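Side-chain contacts in T9SS C-terminal target domain-containing protein (Bacteroides cellulosilyticus, PDB 5JVK), which probably hydrolyses O-glycosidic bonds, as a family 39 glycoside hydrolase from a gut symbiont: residues 25-30 and 89-94; 39-44 and 50-55; 11-16 and 73-78; 18-23 and 125-130. One frame throughout, in Å; residues are numbered along the deposited sequence.

Overall arrangement
From the N terminus, the chain first lays down residues 11-16, which contact 3 joins to 73-78. Residues 18-23 then open the longest loop, closed by contact 4 at 125-130 on the barrel domain. Inside that loop lies contact 1 (25-30 with 89-94), and inside contact 1 lies contact 2 (39-44 with 50-55), a local hairpin that is also nested within contacts 3 and 4. Contact 3 crosses contacts 1 and 4, because its segments alternate with theirs along the chain. Contacts 1 and 3 pack the two facing sheets of the N-terminal beta domain together, contact 2 builds the edge of one of them, and contact 4 ties this domain to the eight-stranded barrel.

Contact 1: 25-30 and 89-94; sequences KNVAKN and VNYAVV
Tyr91, the first residue of 89-94 to touch the other strand, lays one face of its ring against Val27. CG1 of Val27 sits over the ring centre, 4.2 Å from the Tyr91 centroid and 11° off the normal, a CH-pi contact. With CG anti to the backbone N (chi1 -166°), the tyrosine extends from its own sheet toward the other until its hydroxyl meets the aliphatic part of Lys25: Tyr91 OH lies 3.7 Å from Lys25 CB, and Tyr91 CE2 is 4.0 Å from Lys25 CG. The lysine chain, bent at chi2, carries on past the phenol to Val93, where Lys25 CE rests 4.0 Å from Val93 CG1. Its ammonium group is held beyond these segments by Asp21 O and Ser19 OG, so this contact uses the carbon chain of the lysine while its N-H groups are bonded by the 18-23 region. The strand axes stay 10.2 Å apart at 150°, a face-to-face packing of two sheets filled by side chains. Strand 23-30 runs between strands 11-13 and 60-65, strand 83-94 runs between 18-20 and 69-78, and helix 403-415 covers Ala92 and Val94.

Contact 2: 39-44 and 50-55; sequences TGKLVR and TFSGVA
Phe51 and Leu42 stand beside each other on one face of the sheet, a hydrogen-bonded pair, the Phe51 ring oblique to Leu42 O and resting on Ile63 and Tyr71 beyond this contact. Leu42 CB and Phe51 CB are 4.5 Å apart. Two backbone bonds join them, Leu42 N to Phe51 O at 2.9 Å and nearly straight (173°), and Phe51 N back to Leu42 O. Gly40 and Gly53 repeat the reciprocal pairing, Gly40 N to Gly53 O being 3.0 Å. This is an antiparallel beta hairpin, and strand 50-55 forms one edge of a five-stranded sheet. On the face opposite Leu42 and Phe51, Lys41 bends at chi3 (78°), bringing its CE to 3.8 Å from Thr50 CG2. Thr50 and Val43 lie side by side, Thr50 OG1 4.0 Å from Val43 CG1, while that hydroxyl gives its hydrogen bond to Asn48 O, outside the two strands. Asn48 O would probably lose this donor, and Lys41 CE its methyl neighbour, were Thr50 replaced by an alanine. Farther along the same face, Ser52 OG comes to 3.9 Å from Lys41 CG.

Contact 3: 11-16 and 73-78; sequences IQLNPV and LELTLA
Methyl-to-methyl contacts carry the meeting of Leu75 with Ile11 and Leu13. Both partners converge on a single branch: Leu75 CD1 lies 3.5 Å from Leu13 CD2 and 3.8 Å from Ile11 CG2. Ile11 and Leu75 run alongside one another, pointing opposite ways, while Leu13 comes across Leu75 at a slant and reaches it with the end of its side chain. Ile11 divides its work between its two branches. CG2 stands anti to the backbone N and serves Leu75, while the longer branch, with CG1 anti to the carbonyl carbon (chi1 -62°), carries CD1 to 4.2 Å from Leu77 CB. Polar bonds are confined to the flank and do not cross between the segments. Asn14 OD1 accepts from Val16 N at 2.9 Å, an Asx turn in which the donor sits 40° above the carbonyl plane, and Asn14 ND2 bonds Asn26 O in the adjacent strand 23-30. Val89 and Gln85 of strand 83-94 also touch Leu13 and Ile11. With axes 9.4 Å apart at 153°, strand 11-13 and the 73-78 part of strand 69-78 belong to opposing sheets of a sandwich, and the wholly apolar chemistry between them implies cohesion by van der Waals packing and partial burial of apolar surface, with no directional bond setting their register.

Contact 4: 18-23 and 125-130; sequences VSTDIG and IRMAGF
Met127, from the C-terminal part of helix 118-127, meets Val18 and Thr20 with every atom of its side chain. CB comes first, 4.1 Å from Val18 CG1. CG then passes 3.8 Å from Thr20 CG2, the methyl of a threonine whose side chain crosses the methionine at about a right angle. The sulfur is flanked by both residues, SD being 3.8 Å from Thr20 CG2 and 4.0 Å from Val18 CG1. Finally a bend at chi3 (-70°) swings the methyl toward the valine, so that Met127 CE and Val18 CG1 meet tip to tip at 3.8 Å, with Val18 O equally near CE. With an alanine here, CG, the sulfur and its methyl are gone, which would probably open a gap beside Val18 and Thr20 and leave Thr20 CG2 without its neighbour on the helix. Tyr405 of helix 403-415 packs on both Val18 and Met127. The chain closes off the last turn with a Schellman motif, Gly129 taking positive phi (99°) and its N bonding Arg126 O at 3.0 Å, before it goes on to strand 132-138. Here an edge strand of the N-terminal beta domain packs against the first helix of a (beta/alpha)8 barrel, the catalytic fold characteristic of family 39 glycoside hydrolases.

Contact 1: 25-30 and 89-94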
loop_
_atom_site.group_PDB
_atom_site.type_symbol
_atom_site.label_atom_id
_atom_site.label_comp_id
_atom_site.label_asym_id
_atom_site.label_seq_id
_atom_site.Cartn_x
_atom_site.Cartn_y
_atom_site.Cartn_z
ATOM N N LYS A 25 3.103 -26.803 2.761
ATOM C CA LYS A 25 3.970 -25.631 2.824
ATOM C C LYS A 25 5.407 -26.025 3.164
ATOM O O LYS A 25 5.688 -26.477 4.273
ATOM C CB LYS A 25 3.425 -24.634 3.854
ATOM C CG LYS A 25 1.972 -24.216 3.629
ATOM C CD LYS A 25 1.724 -23.660 2.231
ATOM C CE LYS A 25 0.278 -23.240 2.036
ATOM N NZ LYS A 25 0.017 -22.844 0.623
ATOM N N ASN A 26 6.301 -25.854 2.188
ATOM C CA ASN A 26 7.728 -26.121 2.350
ATOM C C ASN A 26 8.374 -24.918 3.048
ATOM O O ASN A 26 8.896 -24.008 2.399
ATOM C CB ASN A 26 8.365 -26.398 0.974
ATOM C CG ASN A 26 9.773 -26.981 1.063
ATOM O OD1 ASN A 26 10.307 -27.224 2.146
ATOM N ND2 ASN A 26 10.378 -27.217 -0.098
ATOM N N VAL A 27 8.323 -24.926 4.379
ATOM C CA VAL A 27 8.772 -23.784 5.194
ATOM C C VAL A 27 10.293 -23.684 5.381
ATOM O O VAL A 27 10.831 -22.575 5.426
ATOM C CB VAL A 27 8.075 -23.741 6.581
ATOM C CG1 VAL A 27 6.560 -23.747 6.417
ATOM C CG2 VAL A 27 8.537 -24.874 7.499
ATOM N N ALA A 28 10.978 -24.823 5.497
ATOM C CA ALA A 28 12.419 -24.836 5.786
ATOM C C ALA A 28 13.092 -26.157 5.404
ATOM O O ALA A 28 12.424 -27.105 4.990
ATOM C CB ALA A 28 12.649 -24.536 7.263
ATOM N N LYS A 29 14.420 -26.197 5.535
ATOM C CA LYS A 29 15.224 -27.396 5.270
ATOM C C LYS A 29 16.188 -27.670 6.427
ATOM O O LYS A 29 16.757 -26.741 7.009
ATOM C CB LYS A 29 16.014 -27.228 3.969
ATOM C CG LYS A 29 16.741 -28.480 3.499
ATOM C CD LYS A 29 17.330 -28.292 2.111
ATOM C CE LYS A 29 18.178 -29.487 1.699
ATOM N NZ LYS A 29 18.663 -29.367 0.295
ATOM N N ASN A 30 16.367 -28.950 6.746
ATOM C CA ASN A 30 17.299 -29.384 7.782
ATOM C C ASN A 30 18.695 -29.504 7.168
ATOM O O ASN A 30 18.916 -30.342 6.292
ATOM C CB ASN A 30 16.846 -30.735 8.353
ATOM C CG ASN A 30 17.564 -31.115 9.641
ATOM O OD1 ASN A 30 18.648 -30.617 9.945
ATOM N ND2 ASN A 30 16.954 -32.015 10.407
ATOM N N VAL A 89 10.034 -17.287 13.173
ATOM C CA VAL A 89 9.608 -16.295 12.178
ATOM C C VAL A 89 8.100 -16.415 11.964
ATOM O O VAL A 89 7.459 -17.311 12.516
ATOM C CB VAL A 89 10.349 -16.457 10.826
ATOM C CG1 VAL A 89 11.828 -16.138 10.988
ATOM C CG2 VAL A 89 10.159 -17.854 10.241
ATOM N N ASN A 90 7.539 -15.508 11.170
ATOM C CA ASN A 90 6.130 -15.571 10.791
ATOM C C ASN A 90 5.975 -16.114 9.372
ATOM O O ASN A 90 6.903 -16.038 8.559
ATOM C CB ASN A 90 5.479 -14.195 10.928
ATOM C CG ASN A 90 5.385 -13.744 12.373
ATOM O OD1 ASN A 90 6.133 -12.871 12.812
ATOM N ND2 ASN A 90 4.469 -14.347 13.125
ATOM N N TYR A 91 4.798 -16.675 9.101
ATOM C CA TYR A 91 4.481 -17.293 7.817
ATOM C C TYR A 91 3.027 -16.991 7.454
ATOM O O TYR A 91 2.109 -17.330 8.201
ATOM C CB TYR A 91 4.717 -18.804 7.896
ATOM C CG TYR A 91 4.749 -19.497 6.553
ATOM C CD1 TYR A 91 5.893 -19.457 5.753
ATOM C CD2 TYR A 91 3.641 -20.201 6.082
ATOM C CE1 TYR A 91 5.929 -20.092 4.520
ATOM C CE2 TYR A 91 3.666 -20.839 4.849
ATOM C CZ TYR A 91 4.810 -20.782 4.072
ATOM O OH TYR A 91 4.837 -21.414 2.851
ATOM N N ALA A 92 2.833 -16.346 6.306
ATOM C CA ALA A 92 1.515 -15.894 5.870
ATOM C C ALA A 92 0.935 -16.862 4.842
ATOM O O ALA A 92 1.469 -16.991 3.740
ATOM C CB ALA A 92 1.614 -14.491 5.286
ATOM N N VAL A 93 -0.148 -17.546 5.215
ATOM C CA VAL A 93 -0.921 -18.373 4.287
ATOM C C VAL A 93 -2.137 -17.556 3.831
ATOM O O VAL A 93 -3.164 -17.510 4.516
ATOM C CB VAL A 93 -1.345 -19.714 4.932
ATOM C CG1 VAL A 93 -2.099 -20.579 3.927
ATOM C CG2 VAL A 93 -0.119 -20.448 5.463
ATOM N N VAL A 94 -2.003 -16.920 2.667
ATOM C CA VAL A 94 -2.974 -15.924 2.176
ATOM C C VAL A 94 -3.905 -16.513 1.114
ATOM O O VAL A 94 -3.566 -17.527 0.501
ATOM C CB VAL A 94 -2.266 -14.662 1.607
ATOM C CG1 VAL A 94 -1.295 -14.089 2.630
ATOM C CG2 VAL A 94 -1.565 -14.942 0.279
#

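Contact 2: 39-44 and 50-55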
loop_
_atom_site.group_PDB
_atom_site.type_symbol
_atom_site.label_atom_id
_atom_site.label_comp_id
_atom_site.label_asym_id
_atom_site.label_seq_id
_atom_site.Cartn_x
_atom_site.Cartn_y
_atom_site.Cartn_z
ATOM N N THR A 39 11.977 -30.077 13.978
ATOM C CA THR A 39 10.534 -30.000 14.227
ATOM C C THR A 39 10.043 -28.572 13.968
ATOM O O THR A 39 10.706 -27.603 14.358
ATOM C CB THR A 39 10.192 -30.410 15.676
ATOM O OG1 THR A 39 10.740 -31.705 15.951
ATOM C CG2 THR A 39 8.678 -30.456 15.902
ATOM N N GLY A 40 8.886 -28.457 13.312
ATOM C CA GLY A 40 8.265 -27.168 12.995
ATOM C C GLY A 40 6.813 -27.116 13.440
ATOM O O GLY A 40 6.062 -28.066 13.215
ATOM N N LYS A 41 6.431 -26.008 14.077
ATOM C CA LYS A 41 5.051 -25.751 14.498
ATOM C C LYS A 41 4.579 -24.438 13.882
ATOM O O LYS A 41 5.214 -23.402 14.086
ATOM C CB LYS A 41 4.967 -25.641 16.020
ATOM C CG LYS A 41 5.042 -26.966 16.760
ATOM C CD LYS A 41 5.004 -26.771 18.272
ATOM C CE LYS A 41 3.599 -26.486 18.786
ATOM N NZ LYS A 41 3.608 -25.935 20.170
ATOM N N LEU A 42 3.478 -24.489 13.130
ATOM C CA LEU A 42 2.821 -23.289 12.599
ATOM C C LEU A 42 1.599 -22.991 13.452
ATOM O O LEU A 42 0.635 -23.748 13.415
ATOM C CB LEU A 42 2.397 -23.491 11.142
ATOM C CG LEU A 42 3.516 -23.479 10.100
ATOM C CD1 LEU A 42 3.010 -24.039 8.780
ATOM C CD2 LEU A 42 4.083 -22.080 9.906
ATOM N N VAL A 43 1.647 -21.886 14.198
ATOM C CA VAL A 43 0.594 -21.497 15.146
ATOM C C VAL A 43 -0.114 -20.226 14.667
ATOM O O VAL A 43 0.520 -19.181 14.510
ATOM C CB VAL A 43 1.183 -21.241 16.552
ATOM C CG1 VAL A 43 0.067 -21.109 17.582
ATOM C CG2 VAL A 43 2.149 -22.356 16.943
ATOM N N ARG A 44 -1.427 -20.319 14.458
ATOM C CA ARG A 44 -2.221 -19.218 13.902
ATOM C C ARG A 44 -2.484 -18.123 14.937
ATOM O O ARG A 44 -2.659 -18.414 16.121
ATOM C CB ARG A 44 -3.557 -19.749 13.372
ATOM C CG ARG A 44 -4.375 -18.721 12.606
ATOM C CD ARG A 44 -5.412 -19.350 11.690
ATOM N NE ARG A 44 -6.506 -19.994 12.414
ATOM C CZ ARG A 44 -7.568 -20.561 11.838
ATOM N NH1 ARG A 44 -7.705 -20.577 10.513
ATOM N NH2 ARG A 44 -8.512 -21.118 12.588
ATOM N N THR A 50 -2.805 -25.042 15.296
ATOM C CA THR A 50 -1.423 -25.505 15.165
ATOM C C THR A 50 -1.301 -26.630 14.135
ATOM O O THR A 50 -2.168 -27.501 14.053
ATOM C CB THR A 50 -0.878 -25.980 16.528
ATOM O OG1 THR A 50 -1.000 -24.916 17.482
ATOM C CG2 THR A 50 0.590 -26.399 16.428
ATOM N N PHE A 51 -0.223 -26.586 13.352
ATOM C CA PHE A 51 0.120 -27.643 12.397
ATOM C C PHE A 51 1.586 -28.023 12.579
ATOM O O PHE A 51 2.440 -27.144 12.702
ATOM C CB PHE A 51 -0.143 -27.176 10.965
ATOM C CG PHE A 51 -1.580 -26.845 10.699
ATOM C CD1 PHE A 51 -2.521 -27.859 10.548
ATOM C CD2 PHE A 51 -2.004 -25.519 10.618
ATOM C CE1 PHE A 51 -3.857 -27.561 10.310
ATOM C CE2 PHE A 51 -3.336 -25.215 10.383
ATOM C CZ PHE A 51 -4.265 -26.235 10.232
ATOM N N SER A 52 1.864 -29.328 12.592
ATOM C CA SER A 52 3.194 -29.852 12.917
ATOM C C SER A 52 3.793 -30.671 11.787
ATOM O O SER A 52 3.072 -31.273 10.992
ATOM C CB SER A 52 3.125 -30.714 14.176
ATOM O OG SER A 52 2.967 -29.899 15.321
ATOM N N GLY A 53 5.122 -30.691 11.744
ATOM C CA GLY A 53 5.873 -31.488 10.774
ATOM C C GLY A 53 7.298 -31.722 11.237
ATOM O O GLY A 53 7.833 -30.936 12.022
ATOM N N VAL A 54 7.906 -32.806 10.750
ATOM C CA VAL A 54 9.278 -33.191 11.121
ATOM C C VAL A 54 10.112 -33.478 9.866
ATOM O O VAL A 54 9.592 -33.988 8.872
ATOM C CB VAL A 54 9.290 -34.433 12.046
ATOM C CG1 VAL A 54 10.689 -34.680 12.606
ATOM C CG2 VAL A 54 8.282 -34.272 13.182
ATOM N N ALA A 55 11.401 -33.141 9.927
ATOM C CA ALA A 55 12.349 -33.403 8.839
ATOM C C ALA A 55 13.705 -33.848 9.397
ATOM O O ALA A 55 14.272 -33.181 10.269
ATOM C CB ALA A 55 12.516 -32.162 7.977
#

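Contact 3: 11-16 and 73-78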
loop_
_atom_site.group_PDB
_atom_site.type_symbol
_atom_site.label_atom_id
_atom_site.label_comp_id
_atom_site.label_asym_id
_atom_site.label_seq_id
_atom_site.Cartn_x
_atom_site.Cartn_y
_atom_site.Cartn_z
ATOM N N ILE A 11 19.628 -24.128 10.248
ATOM C CA ILE A 11 18.224 -24.165 9.841
ATOM C C ILE A 11 18.076 -23.219 8.648
ATOM O O ILE A 11 18.238 -22.007 8.800
ATOM C CB ILE A 11 17.293 -23.717 10.993
ATOM C CG1 ILE A 11 17.418 -24.670 12.190
ATOM C CG2 ILE A 11 15.840 -23.646 10.524
ATOM C CD1 ILE A 11 16.897 -24.100 13.494
ATOM N N GLN A 12 17.787 -23.772 7.468
ATOM C CA GLN A 12 17.606 -22.974 6.248
ATOM C C GLN A 12 16.131 -22.621 6.052
ATOM O O GLN A 12 15.320 -23.486 5.714
ATOM C CB GLN A 12 18.133 -23.728 5.022
ATOM C CG GLN A 12 18.077 -22.934 3.721
ATOM C CD GLN A 12 18.712 -23.673 2.557
ATOM O OE1 GLN A 12 18.193 -24.688 2.091
ATOM N NE2 GLN A 12 19.837 -23.161 2.074
ATOM N N LEU A 13 15.795 -21.348 6.262
ATOM C CA LEU A 13 14.442 -20.845 6.013
ATOM C C LEU A 13 14.193 -20.668 4.520
ATOM O O LEU A 13 15.095 -20.282 3.772
ATOM C CB LEU A 13 14.220 -19.502 6.713
ATOM C CG LEU A 13 14.235 -19.515 8.240
ATOM C CD1 LEU A 13 14.304 -18.092 8.773
ATOM C CD2 LEU A 13 13.016 -20.241 8.789
ATOM N N ASN A 14 12.962 -20.954 4.099
ATOM C CA ASN A 14 12.500 -20.602 2.761
ATOM C C ASN A 14 12.612 -19.078 2.648
ATOM O O ASN A 14 12.102 -18.371 3.519
ATOM C CB ASN A 14 11.044 -21.054 2.563
ATOM C CG ASN A 14 10.568 -20.936 1.121
ATOM O OD1 ASN A 14 11.010 -20.077 0.360
ATOM N ND2 ASN A 14 9.635 -21.800 0.749
ATOM N N PRO A 15 13.311 -18.567 1.610
ATOM C CA PRO A 15 13.377 -17.110 1.404
ATOM C C PRO A 15 12.013 -16.437 1.245
ATOM O O PRO A 15 11.861 -15.278 1.622
ATOM C CB PRO A 15 14.186 -16.972 0.109
ATOM C CG PRO A 15 15.013 -18.201 0.051
ATOM C CD PRO A 15 14.168 -19.285 0.649
ATOM N N VAL A 16 11.050 -17.164 0.683
ATOM C CA VAL A 16 9.672 -16.709 0.559
ATOM C C VAL A 16 8.857 -17.294 1.720
ATOM O O VAL A 16 8.570 -18.494 1.735
ATOM C CB VAL A 16 9.075 -17.144 -0.800
ATOM C CG1 VAL A 16 7.617 -16.713 -0.928
ATOM C CG2 VAL A 16 9.908 -16.585 -1.949
ATOM N N LEU A 73 5.843 -19.345 13.057
ATOM C CA LEU A 73 6.587 -20.572 12.776
ATOM C C LEU A 73 7.665 -20.770 13.843
ATOM O O LEU A 73 8.657 -20.040 13.861
ATOM C CB LEU A 73 7.224 -20.492 11.383
ATOM C CG LEU A 73 8.164 -21.614 10.928
ATOM C CD1 LEU A 73 7.506 -22.985 10.990
ATOM C CD2 LEU A 73 8.654 -21.322 9.521
ATOM N N GLU A 74 7.459 -21.747 14.728
ATOM C CA GLU A 74 8.438 -22.115 15.759
ATOM C C GLU A 74 9.246 -23.322 15.280
ATOM O O GLU A 74 8.681 -24.396 15.076
ATOM C CB GLU A 74 7.728 -22.460 17.074
ATOM C CG GLU A 74 7.014 -21.283 17.728
ATOM C CD GLU A 74 5.933 -21.702 18.716
ATOM O OE1 GLU A 74 6.061 -22.776 19.344
ATOM O OE2 GLU A 74 4.949 -20.941 18.868
ATOM N N LEU A 75 10.555 -23.139 15.098
ATOM C CA LEU A 75 11.453 -24.202 14.618
ATOM C C LEU A 75 12.431 -24.632 15.711
ATOM O O LEU A 75 12.963 -23.791 16.439
ATOM C CB LEU A 75 12.225 -23.733 13.381
ATOM C CG LEU A 75 11.413 -23.616 12.087
ATOM C CD1 LEU A 75 12.156 -22.790 11.046
ATOM C CD2 LEU A 75 11.065 -24.986 11.525
ATOM N N THR A 76 12.659 -25.944 15.810
ATOM C CA THR A 76 13.544 -26.534 16.821
ATOM C C THR A 76 14.367 -27.676 16.220
ATOM O O THR A 76 13.809 -28.701 15.816
ATOM C CB THR A 76 12.732 -27.072 18.019
ATOM O OG1 THR A 76 11.974 -26.007 18.604
ATOM C CG2 THR A 76 13.646 -27.684 19.086
ATOM N N LEU A 77 15.685 -27.483 16.156
ATOM C CA LEU A 77 16.626 -28.531 15.756
ATOM C C LEU A 77 17.188 -29.196 17.012
ATOM O O LEU A 77 17.647 -28.502 17.922
ATOM C CB LEU A 77 17.760 -27.937 14.917
ATOM C CG LEU A 77 18.772 -28.907 14.299
ATOM C CD1 LEU A 77 18.090 -29.960 13.437
ATOM C CD2 LEU A 77 19.798 -28.129 13.487
ATOM N N ALA A 78 17.154 -30.529 17.060
ATOM C CA ALA A 78 17.579 -31.277 18.251
ATOM C C ALA A 78 18.036 -32.700 17.928
ATOM O O ALA A 78 17.508 -33.336 17.012
ATOM C CB ALA A 78 16.454 -31.312 19.275
#

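Contact 4: 18-23 and 125-130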
loop_
_atom_site.group_PDB
_atom_site.type_symbol
_atom_site.label_atom_id
_atom_site.label_comp_id
_atom_site.label_asym_id
_atom_site.label_seq_id
_atom_site.Cartn_x
_atom_site.Cartn_y
_atom_site.Cartn_z
ATOM N N VAL A 18 5.726 -16.505 2.409
ATOM C CA VAL A 18 4.329 -16.266 2.052
ATOM C C VAL A 18 3.920 -17.323 1.034
ATOM O O VAL A 18 4.689 -17.626 0.125
ATOM C CB VAL A 18 4.150 -14.872 1.421
ATOM C CG1 VAL A 18 2.711 -14.655 0.969
ATOM C CG2 VAL A 18 4.581 -13.789 2.402
ATOM N N SER A 19 2.710 -17.860 1.170
ATOM C CA SER A 19 2.213 -18.880 0.246
ATOM C C SER A 19 0.702 -18.759 0.051
ATOM O O SER A 19 -0.041 -18.641 1.026
ATOM C CB SER A 19 2.585 -20.274 0.769
ATOM O OG SER A 19 2.175 -21.302 -0.116
ATOM N N THR A 20 0.256 -18.789 -1.206
ATOM C CA THR A 20 -1.173 -18.716 -1.523
ATOM C C THR A 20 -1.869 -20.054 -1.264
ATOM O O THR A 20 -1.265 -21.119 -1.431
ATOM C CB THR A 20 -1.427 -18.300 -2.987
ATOM O OG1 THR A 20 -0.855 -19.264 -3.877
ATOM C CG2 THR A 20 -0.830 -16.927 -3.271
ATOM N N ASP A 21 -3.133 -19.979 -0.837
ATOM C CA ASP A 21 -4.021 -21.143 -0.686
ATOM C C ASP A 21 -3.615 -22.080 0.463
ATOM O O ASP A 21 -2.513 -21.991 1.003
ATOM C CB ASP A 21 -4.110 -21.924 -2.018
ATOM C CG ASP A 21 -5.445 -22.653 -2.213
ATOM O OD1 ASP A 21 -6.301 -22.664 -1.299
ATOM O OD2 ASP A 21 -5.635 -23.230 -3.307
ATOM N N ILE A 22 -4.538 -22.957 0.845
ATOM C CA ILE A 22 -4.249 -24.067 1.767
ATOM C C ILE A 22 -3.399 -25.151 1.084
ATOM O O ILE A 22 -3.357 -25.225 -0.148
ATOM C CB ILE A 22 -5.554 -24.681 2.350
ATOM C CG1 ILE A 22 -6.405 -25.375 1.270
ATOM C CG2 ILE A 22 -6.366 -23.606 3.069
ATOM C CD1 ILE A 22 -7.696 -25.974 1.788
ATOM N N GLY A 23 -2.719 -25.972 1.884
ATOM C CA GLY A 23 -1.971 -27.131 1.370
ATOM C C GLY A 23 -0.609 -27.354 2.004
ATOM O O GLY A 23 -0.342 -26.870 3.106
ATOM N N ILE A 125 5.075 -8.753 -3.443
ATOM C CA ILE A 125 4.141 -7.653 -3.721
ATOM C C ILE A 125 2.870 -8.172 -4.400
ATOM O O ILE A 125 1.769 -7.728 -4.061
ATOM C CB ILE A 125 4.793 -6.531 -4.577
ATOM C CG1 ILE A 125 5.879 -5.807 -3.769
ATOM C CG2 ILE A 125 3.751 -5.513 -5.047
ATOM C CD1 ILE A 125 6.905 -5.070 -4.608
ATOM N N ARG A 126 3.029 -9.097 -5.348
ATOM C CA ARG A 126 1.897 -9.700 -6.071
ATOM C C ARG A 126 0.926 -10.435 -5.144
ATOM O O ARG A 126 -0.289 -10.252 -5.247
ATOM C CB ARG A 126 2.396 -10.656 -7.170
ATOM C CG ARG A 126 1.326 -11.515 -7.844
ATOM C CD ARG A 126 0.244 -10.689 -8.521
ATOM N NE ARG A 126 -0.800 -11.541 -9.095
ATOM C CZ ARG A 126 -1.766 -12.158 -8.407
ATOM N NH1 ARG A 126 -1.865 -12.036 -7.080
ATOM N NH2 ARG A 126 -2.657 -12.906 -9.056
ATOM N N MET A 127 1.463 -11.261 -4.249
ATOM C CA MET A 127 0.635 -12.051 -3.329
ATOM C C MET A 127 -0.070 -11.210 -2.251
ATOM O O MET A 127 -1.009 -11.690 -1.615
ATOM C CB MET A 127 1.468 -13.171 -2.684
ATOM C CG MET A 127 1.890 -14.257 -3.661
ATOM S SD MET A 127 2.750 -15.640 -2.877
ATOM C CE MET A 127 4.301 -14.868 -2.422
ATOM N N ALA A 128 0.393 -9.976 -2.035
ATOM C CA ALA A 128 -0.309 -9.006 -1.180
ATOM C C ALA A 128 -1.522 -8.361 -1.868
ATOM O O ALA A 128 -2.324 -7.701 -1.201
ATOM C CB ALA A 128 0.650 -7.927 -0.704
ATOM N N GLY A 129 -1.635 -8.524 -3.189
ATOM C CA GLY A 129 -2.805 -8.085 -3.956
ATOM C C GLY A 129 -2.657 -6.753 -4.672
ATOM O O GLY A 129 -3.605 -6.290 -5.300
ATOM N N PHE A 130 -1.476 -6.139 -4.600
ATOM C CA PHE A 130 -1.256 -4.818 -5.190
ATOM C C PHE A 130 -1.148 -4.880 -6.716
ATOM O O PHE A 130 -0.611 -5.845 -7.270
ATOM C CB PHE A 130 0.010 -4.178 -4.617
ATOM C CG PHE A 130 -0.045 -3.938 -3.132
ATOM C CD1 PHE A 130 -0.802 -2.891 -2.608
ATOM C CD2 PHE A 130 0.670 -4.750 -2.253
ATOM C CE1 PHE A 130 -0.853 -2.665 -1.240
ATOM C CE2 PHE A 130 0.625 -4.529 -0.884
ATOM C CZ PHE A 130 -0.136 -3.483 -0.375
#